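Local coordinates for HTH-type transcriptional regulator PrpR (Mycobacterium tuberculosis, PDB 6D2S), which regulates, as activator or repressor, expression of enzymes that break down short-chain fatty acids through the glyoxylate and methylcitrate cycles, at residues W81-Q86 against D250-L255; L76-W81 against F89-Q94; D219-P224 against N260-L265. All blocks are in the same frame, centred on the assembly; numbering follows the deposited sequence. Where two conformers were deposited one is given.

Contact 2 closes first along the chain: strand 75-79 turns back through a short loop, and residues 89-94 of helix 84-99 settle against it, inside the IrrE-like part. Within that loop begins contact 1, whose residues 81-86 meet residues 250-255 over 160 residues later, joining the IrrE-like part to the C-terminal part. Contact 3 pairs residues 219-224 with strand 261-268 inside the C-terminal sheet region, and residues 250-255 lie in the loop it closes. Contact 1 therefore crosses both others, while contacts 2 and 3 follow in series without touching. Leu82 packs on Gln90, and Leu255 on Phe261 and Val263, linking all three.

Contact 1: residues W81-Q86 against D250-L255; sequences WLMPGQ and DGLGYL. With CA (calcium ion), chain C.
Met83 and Gly251 are joined by the one backbone hydrogen bond between residues 81-86 and 250-255. Met83 N lies 2.8 Å from Gly251 O, with a nearly straight N-H (165°), and meets the carbonyl from above its plane. Met83 is the N-cap residue of helix 84-99, so the 250-255 loop docks exactly where that helix starts. Gln86, in the first turn of the helix, lies along the loop with its chain bent at chi2. Its CB sits 3.3 Å from Gly251 O, and its CG moves on to Gly253 O at 3.2 Å. CD stays beside the same Gly253 O, while at the tip NE2 comes within 3.6 Å of Tyr254 N. OE1 accepts from Gln90 NE2, with a weak bond from Lys66 NZ, which helps set the rotation of the amide. Flanking this line, Leu252 CD1 packs on Met83 CB at 3.6 Å, and the edge of the Trp81 indole brings CZ3 near Asp250 O. Gly251, without a side chain, lets its CA approach the Trp81 carbonyl. The loop wraps a calcium ion. Asp250 OD2 binds the ion at 2.4 Å and also accepts from Leu252 N, an Asx turn, while Leu252 O is a second ligand. Ala248 O and three waters complete the coordination. The ion probably offsets the negative charge of the Asp250 carboxylate and draws the Ala248 and Leu252 carbonyl oxygens to itself; calcium thus probably stabilises the loop conformation that joins the two parts of the chain.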
loop_
_atom_site.group_PDB
_atom_site.type_symbol
_atom_site.label_atom_id
_atom_site.label_comp_id
_atom_site.label_asym_id
_atom_site.label_seq_id
_atom_site.Cartn_x
_atom_site.Cartn_y
_atom_site.Cartn_z
ATOM N N TRP A 81 0.684 -9.442 17.625
ATOM C CA TRP A 81 1.317 -8.143 17.825
ATOM C C TRP A 81 0.934 -7.123 16.758
ATOM O O TRP A 81 1.379 -5.972 16.839
ATOM C CB TRP A 81 2.842 -8.293 17.889
ATOM C CG TRP A 81 3.465 -9.042 16.751
ATOM C CD1 TRP A 81 3.696 -10.385 16.680
ATOM C CD2 TRP A 81 3.951 -8.487 15.519
ATOM N NE1 TRP A 81 4.295 -10.700 15.480
ATOM C CE2 TRP A 81 4.458 -9.554 14.750
ATOM C CE3 TRP A 81 4.007 -7.191 14.996
ATOM C CZ2 TRP A 81 5.015 -9.364 13.482
ATOM C CZ3 TRP A 81 4.565 -7.001 13.743
ATOM C CH2 TRP A 81 5.060 -8.084 13.000
ATOM N N LEU A 82 0.115 -7.499 15.778
ATOM C CA LEU A 82 -0.353 -6.548 14.780
ATOM C C LEU A 82 -1.528 -5.732 15.299
ATOM O O LEU A 82 -2.377 -6.243 16.035
ATOM C CB LEU A 82 -0.782 -7.277 13.504
ATOM C CG LEU A 82 0.277 -8.105 12.784
ATOM C CD1 LEU A 82 -0.371 -8.893 11.649
ATOM C CD2 LEU A 82 1.420 -7.215 12.250
ATOM N N MET A 83 -1.567 -4.452 14.917
ATOM C CA MET A 83 -2.727 -3.619 15.193
ATOM C C MET A 83 -3.888 -4.021 14.289
ATOM O O MET A 83 -3.693 -4.720 13.288
ATOM C CB MET A 83 -2.391 -2.142 14.990
ATOM C CG MET A 83 -1.399 -1.587 15.989
ATOM S SD MET A 83 -2.038 -1.661 17.667
ATOM C CE MET A 83 -3.486 -0.617 17.538
ATOM N N PRO A 84 -5.114 -3.600 14.625
ATOM C CA PRO A 84 -6.278 -4.017 13.820
ATOM C C PRO A 84 -6.122 -3.783 12.327
ATOM O O PRO A 84 -6.547 -4.625 11.522
ATOM C CB PRO A 84 -7.415 -3.176 14.413
ATOM C CG PRO A 84 -7.010 -3.002 15.855
ATOM C CD PRO A 84 -5.511 -2.813 15.809
ATOM N N GLY A 85 -5.507 -2.670 11.929
ATOM C CA GLY A 85 -5.351 -2.411 10.507
ATOM C C GLY A 85 -4.479 -3.445 9.824
ATOM O O GLY A 85 -4.780 -3.890 8.711
ATOM N N GLN A 86 -3.376 -3.834 10.472
ATOM C CA GLN A 86 -2.512 -4.857 9.882
ATOM C C GLN A 86 -3.118 -6.248 9.992
ATOM O O GLN A 86 -2.907 -7.077 9.102
ATOM C CB GLN A 86 -1.124 -4.840 10.529
ATOM C CG GLN A 86 -0.074 -4.154 9.656
ATOM C CD GLN A 86 -0.023 -4.715 8.229
ATOM O OE1 GLN A 86 0.451 -5.834 7.993
ATOM N NE2 GLN A 86 -0.518 -3.933 7.276
ATOM N N ASP A 250 6.610 -1.360 14.432
ATOM C CA ASP A 250 5.572 -1.729 15.386
ATOM C C ASP A 250 4.537 -2.627 14.717
ATOM O O ASP A 250 4.873 -3.382 13.798
ATOM C CB ASP A 250 4.922 -0.468 15.962
ATOM C CG ASP A 250 4.231 0.365 14.904
ATOM O OD1 ASP A 250 3.578 1.366 15.267
ATOM O OD2 ASP A 250 4.323 0.006 13.706
ATOM N N GLY A 251 3.280 -2.545 15.151
ATOM C CA GLY A 251 2.225 -3.395 14.641
ATOM C C GLY A 251 1.372 -2.809 13.532
ATOM O O GLY A 251 0.366 -3.423 13.160
ATOM N N LEU A 252 1.728 -1.654 12.984
ATOM C CA LEU A 252 0.933 -1.026 11.941
ATOM C C LEU A 252 1.791 -0.790 10.702
ATOM O O LEU A 252 3.013 -0.663 10.794
ATOM C CB LEU A 252 0.338 0.294 12.436
ATOM C CG LEU A 252 -0.981 0.771 11.832
ATOM C CD1 LEU A 252 -2.057 -0.302 11.914
ATOM C CD2 LEU A 252 -1.438 2.041 12.549
ATOM N N GLY A 253 1.139 -0.731 9.541
ATOM C CA GLY A 253 1.842 -0.599 8.281
ATOM C C GLY A 253 2.340 -1.934 7.759
ATOM O O GLY A 253 2.641 -2.839 8.542
ATOM N N TYR A 254 2.437 -2.074 6.435
ATOM C CA TYR A 254 2.811 -3.363 5.867
ATOM C C TYR A 254 4.309 -3.623 5.910
ATOM O O TYR A 254 4.718 -4.768 5.709
ATOM C CB TYR A 254 2.312 -3.489 4.418
ATOM C CG TYR A 254 2.909 -2.483 3.447
ATOM C CD1 TYR A 254 4.165 -2.692 2.878
ATOM C CD2 TYR A 254 2.210 -1.337 3.085
ATOM C CE1 TYR A 254 4.708 -1.771 1.990
ATOM C CE2 TYR A 254 2.747 -0.416 2.194
ATOM C CZ TYR A 254 3.992 -0.636 1.652
ATOM O OH TYR A 254 4.522 0.281 0.765
ATOM N N LEU A 255 5.137 -2.610 6.162
ATOM C CA LEU A 255 6.576 -2.839 6.188
ATOM C C LEU A 255 6.971 -3.575 7.464
ATOM O O LEU A 255 6.523 -3.229 8.562
ATOM C CB LEU A 255 7.332 -1.517 6.059
ATOM C CG LEU A 255 7.259 -0.905 4.652
ATOM C CD1 LEU A 255 7.774 0.533 4.617
ATOM C CD2 LEU A 255 8.021 -1.768 3.643
HETATM CA CA CA C . 4.766 0.646 11.390
HETATM O O HOH W 1 3.736 2.254 9.878
HETATM O O HOH W 2 5.903 0.278 9.409
HETATM O O HOH W 3 5.348 -1.762 12.184
#

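Contact 2: residues L76-W81 against F89-Q94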
loop_
_atom_site.group_PDB
_atom_site.type_symbol
_atom_site.label_atom_id
_atom_site.label_comp_id
_atom_site.label_asym_id
_atom_site.label_seq_id
_atom_site.Cartn_x
_atom_site.Cartn_y
_atom_site.Cartn_z
ATOM N N LEU A 76 -6.670 -19.543 9.356
ATOM C CA LEU A 76 -5.668 -18.511 9.119
ATOM C C LEU A 76 -5.269 -17.935 10.470
ATOM O O LEU A 76 -6.091 -17.309 11.146
ATOM C CB LEU A 76 -6.195 -17.404 8.206
ATOM C CG LEU A 76 -5.207 -16.245 8.020
ATOM C CD1 LEU A 76 -3.957 -16.710 7.273
ATOM C CD2 LEU A 76 -5.863 -15.077 7.287
ATOM N N ARG A 77 -4.015 -18.152 10.861
ATOM C CA ARG A 77 -3.470 -17.532 12.062
ATOM C C ARG A 77 -2.846 -16.187 11.712
ATOM O O ARG A 77 -2.118 -16.069 10.721
ATOM C CB ARG A 77 -2.439 -18.456 12.714
ATOM C CG ARG A 77 -3.092 -19.658 13.361
ATOM C CD ARG A 77 -2.084 -20.768 13.592
ATOM N NE ARG A 77 -1.028 -20.365 14.515
ATOM C CZ ARG A 77 0.238 -20.759 14.412
ATOM N NH1 ARG A 77 0.612 -21.552 13.411
ATOM N NH2 ARG A 77 1.135 -20.359 15.304
ATOM N N VAL A 78 -3.147 -15.178 12.514
ATOM C CA VAL A 78 -2.711 -13.812 12.274
ATOM C C VAL A 78 -1.999 -13.343 13.532
ATOM O O VAL A 78 -2.484 -13.575 14.644
ATOM C CB VAL A 78 -3.897 -12.889 11.925
ATOM C CG1 VAL A 78 -3.430 -11.437 11.779
ATOM C CG2 VAL A 78 -4.588 -13.379 10.654
ATOM N N ALA A 79 -0.840 -12.708 13.352
ATOM C CA ALA A 79 0.029 -12.377 14.477
ATOM C C ALA A 79 -0.648 -11.422 15.455
ATOM O O ALA A 79 -1.181 -10.383 15.063
ATOM C CB ALA A 79 1.331 -11.746 13.972
ATOM N N HIS A 80 -0.570 -11.763 16.742
ATOM C CA HIS A 80 -1.224 -10.978 17.790
ATOM C C HIS A 80 -0.593 -9.602 17.967
ATOM O O HIS A 80 -1.264 -8.677 18.439
ATOM C CB HIS A 80 -1.167 -11.749 19.113
ATOM C CG HIS A 80 0.171 -11.681 19.782
ATOM N ND1 HIS A 80 1.310 -12.222 19.225
ATOM C CD2 HIS A 80 0.560 -11.095 20.940
ATOM C CE1 HIS A 80 2.340 -11.987 20.019
ATOM N NE2 HIS A 80 1.911 -11.308 21.068
ATOM N N TRP A 81 0.684 -9.442 17.625
ATOM C CA TRP A 81 1.317 -8.143 17.825
ATOM C C TRP A 81 0.934 -7.123 16.758
ATOM O O TRP A 81 1.379 -5.972 16.839
ATOM C CB TRP A 81 2.842 -8.293 17.889
ATOM C CG TRP A 81 3.465 -9.042 16.751
ATOM C CD1 TRP A 81 3.696 -10.385 16.680
ATOM C CD2 TRP A 81 3.951 -8.487 15.519
ATOM N NE1 TRP A 81 4.295 -10.700 15.480
ATOM C CE2 TRP A 81 4.458 -9.554 14.750
ATOM C CE3 TRP A 81 4.007 -7.191 14.996
ATOM C CZ2 TRP A 81 5.015 -9.364 13.482
ATOM C CZ3 TRP A 81 4.565 -7.001 13.743
ATOM C CH2 TRP A 81 5.060 -8.084 13.000
ATOM N N PHE A 89 -5.222 -6.276 7.074
ATOM C CA PHE A 89 -4.401 -6.392 5.868
ATOM C C PHE A 89 -3.991 -7.840 5.610
ATOM O O PHE A 89 -4.054 -8.323 4.469
ATOM C CB PHE A 89 -3.170 -5.491 5.996
ATOM C CG PHE A 89 -2.395 -5.347 4.720
ATOM C CD1 PHE A 89 -2.667 -4.301 3.845
ATOM C CD2 PHE A 89 -1.381 -6.230 4.422
ATOM C CE1 PHE A 89 -1.937 -4.155 2.679
ATOM C CE2 PHE A 89 -0.647 -6.104 3.248
ATOM C CZ PHE A 89 -0.925 -5.068 2.382
ATOM N N GLN A 90 -3.587 -8.551 6.659
ATOM C CA GLN A 90 -3.210 -9.953 6.503
ATOM C C GLN A 90 -4.391 -10.804 6.056
ATOM O O GLN A 90 -4.239 -11.685 5.204
ATOM C CB GLN A 90 -2.650 -10.495 7.818
ATOM C CG GLN A 90 -1.344 -9.860 8.218
ATOM C CD GLN A 90 -0.293 -9.983 7.128
ATOM O OE1 GLN A 90 -0.029 -11.078 6.631
ATOM N NE2 GLN A 90 0.324 -8.860 6.767
ATOM N N ILE A 91 -5.563 -10.592 6.663
ATOM C CA ILE A 91 -6.728 -11.400 6.324
ATOM C C ILE A 91 -7.150 -11.141 4.891
ATOM O O ILE A 91 -7.485 -12.072 4.146
ATOM C CB ILE A 91 -7.882 -11.117 7.307
ATOM C CG1 ILE A 91 -7.441 -11.426 8.738
ATOM C CG2 ILE A 91 -9.117 -11.942 6.920
ATOM C CD1 ILE A 91 -8.338 -10.739 9.825
ATOM N N ALA A 92 -7.141 -9.871 4.476
ATOM C CA ALA A 92 -7.540 -9.554 3.112
ATOM C C ALA A 92 -6.520 -10.065 2.101
ATOM O O ALA A 92 -6.894 -10.435 0.981
ATOM C CB ALA A 92 -7.743 -8.034 2.967
ATOM N N THR A 93 -5.242 -10.113 2.482
ATOM C CA THR A 93 -4.240 -10.720 1.612
ATOM C C THR A 93 -4.552 -12.193 1.386
ATOM O O THR A 93 -4.558 -12.667 0.245
ATOM C CB THR A 93 -2.836 -10.539 2.192
ATOM O OG1 THR A 93 -2.507 -9.147 2.216
ATOM C CG2 THR A 93 -1.792 -11.263 1.314
ATOM N N GLN A 94 -4.875 -12.924 2.464
ATOM C CA GLN A 94 -5.245 -14.331 2.314
ATOM C C GLN A 94 -6.550 -14.486 1.541
ATOM O O GLN A 94 -6.709 -15.442 0.771
ATOM C CB GLN A 94 -5.355 -15.003 3.689
ATOM C CG GLN A 94 -5.449 -16.525 3.608
ATOM C CD GLN A 94 -4.179 -17.126 3.048
ATOM O OE1 GLN A 94 -4.211 -18.036 2.206
ATOM N NE2 GLN A 94 -3.043 -16.620 3.513
#
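Leu76, which buries the most surface here, projects from strand 75-79 into the flank of helix 84-99. With CG anti to the backbone N (chi1 176°), it carries CD2 onto the helix, 3.6 Å from Gln94 CB and 3.9 Å from Ile91 CA. CD1 runs beside the aliphatic part of Gln94, the two side chains meeting at a slant. Two residues along the strand, on the same face, Val78 divides its methyls. CG2 meets Ile91 CG1 at 4.0 Å, the side chains roughly perpendicular, while CG1 touches Gln90 CB at 4.1 Å. The Gln90 side chain contributes its CB, while its amide turns away to Arg67 and Gln86. The segment axes pass 9.2 Å apart and run roughly antiparallel, with 150° between their directions. Strand 75-79 is the central strand of a three-stranded mixed sheet, and helix 116-135 lies along another side of helix 84-99, against Phe89, Ala92 and Thr93. A helix laid over a small mixed sheet is the alpha/beta layering of the IrrE-like, zincin-related domain. Helix 84-99 probably corresponds to the active-site helix of metallopeptidases in that clan, yet it holds no histidine and so lacks their HExxH zinc motif.

Contact 3: residues D219-P224 against N260-L265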
loop_
_atom_site.group_PDB
_atom_site.type_symbol
_atom_site.label_atom_id
_atom_site.label_comp_id
_atom_site.label_asym_id
_atom_site.label_seq_id
_atom_site.Cartn_x
_atom_site.Cartn_y
_atom_site.Cartn_z
ATOM N N ASP A 219 16.052 12.149 4.127
ATOM C CA ASP A 219 16.072 13.205 5.137
ATOM C C ASP A 219 15.159 12.892 6.317
ATOM O O ASP A 219 15.358 13.435 7.407
ATOM C CB ASP A 219 15.654 14.548 4.523
ATOM C CG ASP A 219 16.778 15.235 3.747
ATOM O OD1 ASP A 219 17.938 14.778 3.801
ATOM O OD2 ASP A 219 16.483 16.246 3.078
ATOM N N ALA A 220 14.146 12.040 6.124
ATOM C CA ALA A 220 13.246 11.707 7.227
ATOM C C ALA A 220 13.992 11.101 8.408
ATOM O O ALA A 220 13.598 11.310 9.564
ATOM C CB ALA A 220 12.152 10.747 6.746
ATOM N N PHE A 221 15.059 10.345 8.148
ATOM C CA PHE A 221 15.787 9.699 9.237
ATOM C C PHE A 221 16.433 10.700 10.191
ATOM O O PHE A 221 16.854 10.310 11.286
ATOM C CB PHE A 221 16.862 8.764 8.680
ATOM C CG PHE A 221 16.316 7.531 8.019
ATOM C CD1 PHE A 221 15.673 6.554 8.767
ATOM C CD2 PHE A 221 16.464 7.337 6.654
ATOM C CE1 PHE A 221 15.166 5.415 8.162
ATOM C CE2 PHE A 221 15.969 6.198 6.042
ATOM C CZ PHE A 221 15.318 5.235 6.798
ATOM N N ALA A 222 16.534 11.974 9.805
ATOM C CA ALA A 222 17.134 12.967 10.692
ATOM C C ALA A 222 16.132 13.551 11.675
ATOM O O ALA A 222 16.538 14.155 12.672
ATOM C CB ALA A 222 17.763 14.099 9.879
ATOM N N GLN A 223 14.839 13.390 11.411
ATOM C CA GLN A 223 13.766 13.852 12.289
ATOM C C GLN A 223 12.755 12.721 12.418
ATOM O O GLN A 223 11.636 12.814 11.900
ATOM C CB GLN A 223 13.104 15.116 11.736
ATOM C CG GLN A 223 14.019 16.327 11.652
ATOM C CD GLN A 223 13.341 17.531 11.017
ATOM O OE1 GLN A 223 13.153 17.581 9.800
ATOM N NE2 GLN A 223 12.972 18.510 11.839
ATOM N N PRO A 224 13.124 11.632 13.093
ATOM C CA PRO A 224 12.274 10.435 13.094
ATOM C C PRO A 224 10.843 10.740 13.517
ATOM O O PRO A 224 10.596 11.556 14.408
ATOM C CB PRO A 224 12.973 9.509 14.095
ATOM C CG PRO A 224 14.394 9.962 14.096
ATOM C CD PRO A 224 14.352 11.444 13.886
ATOM N N ASN A 260 14.113 -0.188 10.183
ATOM C CA ASN A 260 13.461 1.104 10.032
ATOM C C ASN A 260 13.492 1.564 8.582
ATOM O O ASN A 260 14.515 1.456 7.899
ATOM C CB ASN A 260 14.121 2.152 10.930
ATOM C CG ASN A 260 13.730 1.995 12.391
ATOM O OD1 ASN A 260 14.550 1.611 13.223
ATOM N ND2 ASN A 260 12.474 2.296 12.706
ATOM N N PHE A 261 12.359 2.072 8.117
ATOM C CA PHE A 261 12.219 2.572 6.761
ATOM C C PHE A 261 11.798 4.033 6.789
ATOM O O PHE A 261 11.228 4.527 7.767
ATOM C CB PHE A 261 11.181 1.759 5.964
ATOM C CG PHE A 261 11.519 0.296 5.835
ATOM C CD1 PHE A 261 12.280 -0.164 4.771
ATOM C CD2 PHE A 261 11.074 -0.618 6.777
ATOM C CE1 PHE A 261 12.592 -1.511 4.650
ATOM C CE2 PHE A 261 11.380 -1.966 6.661
ATOM C CZ PHE A 261 12.140 -2.412 5.597
ATOM N N ALA A 262 12.090 4.719 5.692
ATOM C CA ALA A 262 11.494 6.007 5.388
ATOM C C ALA A 262 10.686 5.848 4.114
ATOM O O ALA A 262 11.105 5.148 3.187
ATOM C CB ALA A 262 12.548 7.100 5.216
ATOM N N VAL A 263 9.534 6.504 4.070
ATOM C CA VAL A 263 8.634 6.423 2.930
ATOM C C VAL A 263 8.205 7.831 2.554
ATOM O O VAL A 263 8.011 8.684 3.426
ATOM C CB VAL A 263 7.419 5.527 3.247
ATOM C CG1 VAL A 263 6.302 5.755 2.244
ATOM C CG2 VAL A 263 7.853 4.069 3.260
ATOM N N GLY A 264 8.084 8.084 1.258
ATOM C CA GLY A 264 7.736 9.413 0.801
ATOM C C GLY A 264 6.905 9.377 -0.458
ATOM O O GLY A 264 6.876 8.381 -1.191
ATOM N N LEU A 265 6.219 10.490 -0.691
ATOM C CA LEU A 265 5.466 10.744 -1.905
ATOM C C LEU A 265 5.940 12.054 -2.506
ATOM O O LEU A 265 6.143 13.036 -1.786
ATOM C CB LEU A 265 3.962 10.845 -1.627
ATOM C CG LEU A 265 3.270 9.572 -1.163
ATOM C CD1 LEU A 265 1.836 9.905 -0.773
ATOM C CD2 LEU A 265 3.312 8.535 -2.283
#
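The Phe221 ring receives Ala262 CB over one face. This CH-pi contact places the methyl 4.0 Å from the ring centroid and 28° off the normal, on the CE2-CZ side of the ring, with Phe221 CE2 3.6 Å away. At the ring edge, close to its plane, sits Asn260 O, 4.0 Å from Phe221 CZ. CZ also reaches the backbone of the strand, 3.5 Å from Ala262 N. Outside the two segments, His218 meets Phe221 edge-to-face. The ring arrives here because CG stands anti to the carbonyl carbon (chi1 -70°), which carries the phenyl group across to the strand although the bond from CA to CB does not itself aim at the strand. Beside it the CB of Ala220 is directed toward the strand, 4.0 Å from Ala262 CB, so Ala262 is touched by both neighbours. The short side chains allow a close approach of the 3-10 turn, whose backbone is held by Ala222 N to Asp219 O and Gln223 N to Ala220 O. Thr246, on the adjoining strand 239-247, also touches both side chains. Alternate residues Val263 and Leu265 point to the other side of the sheet, where helix 163-170 covers them. An antiparallel sheet in the order 2-1-5-4-3 with helical segments on both faces is consistent with the GAF-like fold of this C-terminal region, and the 3-10 turn packs on its central strand.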